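Putative alpha-L-fucosidase (Bacteroides thetaiotaomicron, PDB 4H41) is a putative alpha-L-fucosidase of a gut bacterium that probably takes part in the breakdown of host glycans. Local coordinates at residues B[105-110]-B[152-157]. Numbering follows the deposited sequence.
Sequences YLRLAE and EKYKSF
The carbonyl oxygen of Leu106 is held by three donors: the helical N-H of Glu110, the hydroxyl of Ser156, and a water. Ser156 OG donates to Leu106 O at 2.7 Å, well to one side of the carbonyl direction (C=O...OG angle 118°) and tilted 20° from the carbonyl plane, while the helical bond from Glu110 N to the same oxygen is also present. With chi1 at 63°, OG is turned to the helix, while Ser156 CB lies against Ala109 CB at 3.7 Å. The same water also donates to Glu110 OE1 and accepts from Ser156 N; a second water donates to Glu110 OE1 and accepts from Lys155 N. The Glu110 carboxylate thus reaches two successive N-H groups of the type I turn Tyr154-Phe157 through solvent. In this parallel eight-stranded barrel of TIM type, the turn leads from helix 136-151 into strand 157-162 and packs on helix 101-111, which precedes the neighbouring strand 115-119; a backbone hydrogen bond joins Ser156 to Phe116 of that strand. The two methyls of Leu106 divide between the Tyr154 ring and the Ser156-Phe157 end of the turn. CD1 sits over one ring face, 4.0 Å from the Tyr154 centroid in a CH-pi contact, and Leu106 CD2 lies 3.4 Å from Ser156 OG and 3.9 Å from Phe157 CB. Arg107 CG lies at the edge of the tyrosine ring; Asp103 forms a hydrogen bond with Tyr154 OH through OD1 and a salt bridge with Arg107 NE through OD2, and Glu53 makes a salt bridge with Arg107 NH1. On the exposed flank the extended Lys155 chain runs across Glu110, its NZ 4.4 Å from Glu110 OE2, beyond salt-bridge range.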
loop_
_atom_site.group_PDB
_atom_site.type_symbol
_atom_site.label_atom_id
_atom_site.label_comp_id
_atom_site.label_asym_id
_atom_site.label_seq_id
_atom_site.Cartn_x
_atom_site.Cartn_y
_atom_site.Cartn_z
ATOM N N TYR B 105 -7.030 -24.907 -10.862
ATOM C CA TYR B 105 -6.231 -25.337 -9.708
ATOM C C TYR B 105 -6.140 -26.841 -9.598
ATOM O O TYR B 105 -5.088 -27.349 -9.245
ATOM C CB TYR B 105 -6.774 -24.767 -8.396
ATOM C CG TYR B 105 -6.624 -23.277 -8.274
ATOM C CD1 TYR B 105 -5.406 -22.649 -8.551
ATOM C CD2 TYR B 105 -7.659 -22.490 -7.783
ATOM C CE1 TYR B 105 -5.243 -21.283 -8.364
ATOM C CE2 TYR B 105 -7.501 -21.119 -7.600
ATOM C CZ TYR B 105 -6.293 -20.523 -7.889
ATOM O OH TYR B 105 -6.131 -19.181 -7.674
ATOM N N LEU B 106 -7.221 -27.561 -9.858
ATOM C CA LEU B 106 -7.178 -29.032 -9.823
ATOM C C LEU B 106 -6.191 -29.575 -10.863
ATOM O O LEU B 106 -5.436 -30.497 -10.543
ATOM C CB LEU B 106 -8.554 -29.606 -10.021
ATOM C CG LEU B 106 -9.451 -29.515 -8.788
ATOM C CD1 LEU B 106 -10.896 -29.772 -9.149
ATOM C CD2 LEU B 106 -9.045 -30.516 -7.729
ATOM N N ARG B 107 -6.154 -28.995 -12.069
ATOM C CA ARG B 107 -5.219 -29.430 -13.119
ATOM C C ARG B 107 -3.784 -29.098 -12.725
ATOM O O ARG B 107 -2.884 -29.907 -12.928
ATOM C CB ARG B 107 -5.567 -28.805 -14.475
ATOM C CG ARG B 107 -6.783 -29.465 -15.116
ATOM C CD ARG B 107 -7.026 -28.994 -16.540
ATOM N NE ARG B 107 -7.455 -27.599 -16.594
ATOM C CZ ARG B 107 -6.696 -26.547 -16.864
ATOM N NH1 ARG B 107 -5.400 -26.699 -17.128
ATOM N NH2 ARG B 107 -7.224 -25.325 -16.867
ATOM N N LEU B 108 -3.560 -27.916 -12.148
ATOM C CA LEU B 108 -2.215 -27.529 -11.733
ATOM C C LEU B 108 -1.754 -28.392 -10.553
ATOM O O LEU B 108 -0.603 -28.815 -10.532
ATOM C CB LEU B 108 -2.150 -26.039 -11.378
ATOM C CG LEU B 108 -2.330 -25.090 -12.554
ATOM C CD1 LEU B 108 -2.355 -23.650 -12.084
ATOM C CD2 LEU B 108 -1.217 -25.284 -13.622
ATOM N N ALA B 109 -2.645 -28.679 -9.590
ATOM C CA ALA B 109 -2.295 -29.543 -8.459
ATOM C C ALA B 109 -1.908 -30.918 -8.950
ATOM O O ALA B 109 -0.926 -31.484 -8.454
ATOM C CB ALA B 109 -3.442 -29.631 -7.461
ATOM N N GLU B 110 -2.610 -31.438 -9.966
ATOM C CA GLU B 110 -2.265 -32.754 -10.486
ATOM C C GLU B 110 -0.925 -32.724 -11.219
ATOM O O GLU B 110 -0.097 -33.620 -11.045
ATOM C CB GLU B 110 -3.357 -33.263 -11.412
ATOM C CG GLU B 110 -3.068 -34.662 -11.927
ATOM C CD GLU B 110 -4.185 -35.322 -12.700
ATOM O OE1 GLU B 110 -5.260 -34.692 -12.853
ATOM O OE2 GLU B 110 -3.964 -36.457 -13.184
ATOM N N GLU B 152 -15.348 -36.235 -8.178
ATOM C CA GLU B 152 -15.377 -37.550 -8.836
ATOM C C GLU B 152 -14.534 -37.608 -10.099
ATOM O O GLU B 152 -14.351 -38.693 -10.633
ATOM C CB GLU B 152 -16.829 -37.906 -9.221
ATOM C CG GLU B 152 -17.701 -38.193 -8.023
ATOM C CD GLU B 152 -19.072 -38.737 -8.366
ATOM O OE1 GLU B 152 -19.609 -38.384 -9.440
ATOM O OE2 GLU B 152 -19.638 -39.466 -7.522
ATOM N N LYS B 153 -14.095 -36.462 -10.638
ATOM C CA LYS B 153 -13.391 -36.425 -11.925
ATOM C C LYS B 153 -11.922 -36.069 -11.866
ATOM O O LYS B 153 -11.215 -36.383 -12.817
ATOM C CB LYS B 153 -14.090 -35.404 -12.843
ATOM C CG LYS B 153 -15.552 -35.775 -13.096
ATOM C CD LYS B 153 -16.177 -34.911 -14.166
ATOM C CE LYS B 153 -17.647 -35.197 -14.306
ATOM N NZ LYS B 153 -18.293 -34.247 -15.247
ATOM N N TYR B 154 -11.452 -35.388 -10.815
ATOM C CA TYR B 154 -10.072 -34.932 -10.742
ATOM C C TYR B 154 -9.343 -35.615 -9.590
ATOM O O TYR B 154 -9.749 -35.506 -8.424
ATOM C CB TYR B 154 -10.025 -33.406 -10.539
ATOM C CG TYR B 154 -10.598 -32.567 -11.665
ATOM C CD1 TYR B 154 -11.971 -32.438 -11.836
ATOM C CD2 TYR B 154 -9.768 -31.837 -12.512
ATOM C CE1 TYR B 154 -12.510 -31.640 -12.848
ATOM C CE2 TYR B 154 -10.292 -31.015 -13.507
ATOM C CZ TYR B 154 -11.668 -30.898 -13.657
ATOM O OH TYR B 154 -12.218 -30.022 -14.572
ATOM N N LYS B 155 -8.218 -36.251 -9.933
ATOM C CA LYS B 155 -7.349 -36.995 -9.030
ATOM C C LYS B 155 -6.857 -36.156 -7.867
ATOM O O LYS B 155 -6.732 -36.664 -6.764
ATOM C CB LYS B 155 -6.141 -37.477 -9.860
ATOM C CG LYS B 155 -5.039 -38.247 -9.153
ATOM C CD LYS B 155 -3.974 -38.554 -10.184
ATOM C CE LYS B 155 -2.731 -39.228 -9.668
ATOM N NZ LYS B 155 -1.720 -39.366 -10.755
ATOM N N SER B 156 -6.577 -34.877 -8.103
ATOM C CA SER B 156 -5.977 -34.026 -7.081
ATOM C C SER B 156 -6.975 -33.482 -6.036
ATOM O O SER B 156 -6.543 -32.851 -5.089
ATOM C CB SER B 156 -5.236 -32.896 -7.759
ATOM O OG SER B 156 -6.158 -32.103 -8.487
ATOM N N PHE B 157 -8.285 -33.720 -6.186
ATOM C CA PHE B 157 -9.260 -33.269 -5.180
ATOM C C PHE B 157 -9.053 -34.101 -3.914
ATOM O O PHE B 157 -9.471 -35.258 -3.859
ATOM C CB PHE B 157 -10.692 -33.402 -5.729
ATOM C CG PHE B 157 -11.721 -32.614 -4.943
ATOM C CD1 PHE B 157 -12.075 -32.986 -3.653
ATOM C CD2 PHE B 157 -12.402 -31.557 -5.528
ATOM C CE1 PHE B 157 -13.032 -32.266 -2.935
ATOM C CE2 PHE B 157 -13.391 -30.863 -4.821
ATOM C CZ PHE B 157 -13.700 -31.224 -3.532
HETATM O O HOH W 1 -6.617 -33.299 -10.893
HETATM O O HOH W 2 -7.519 -36.289 -12.788
#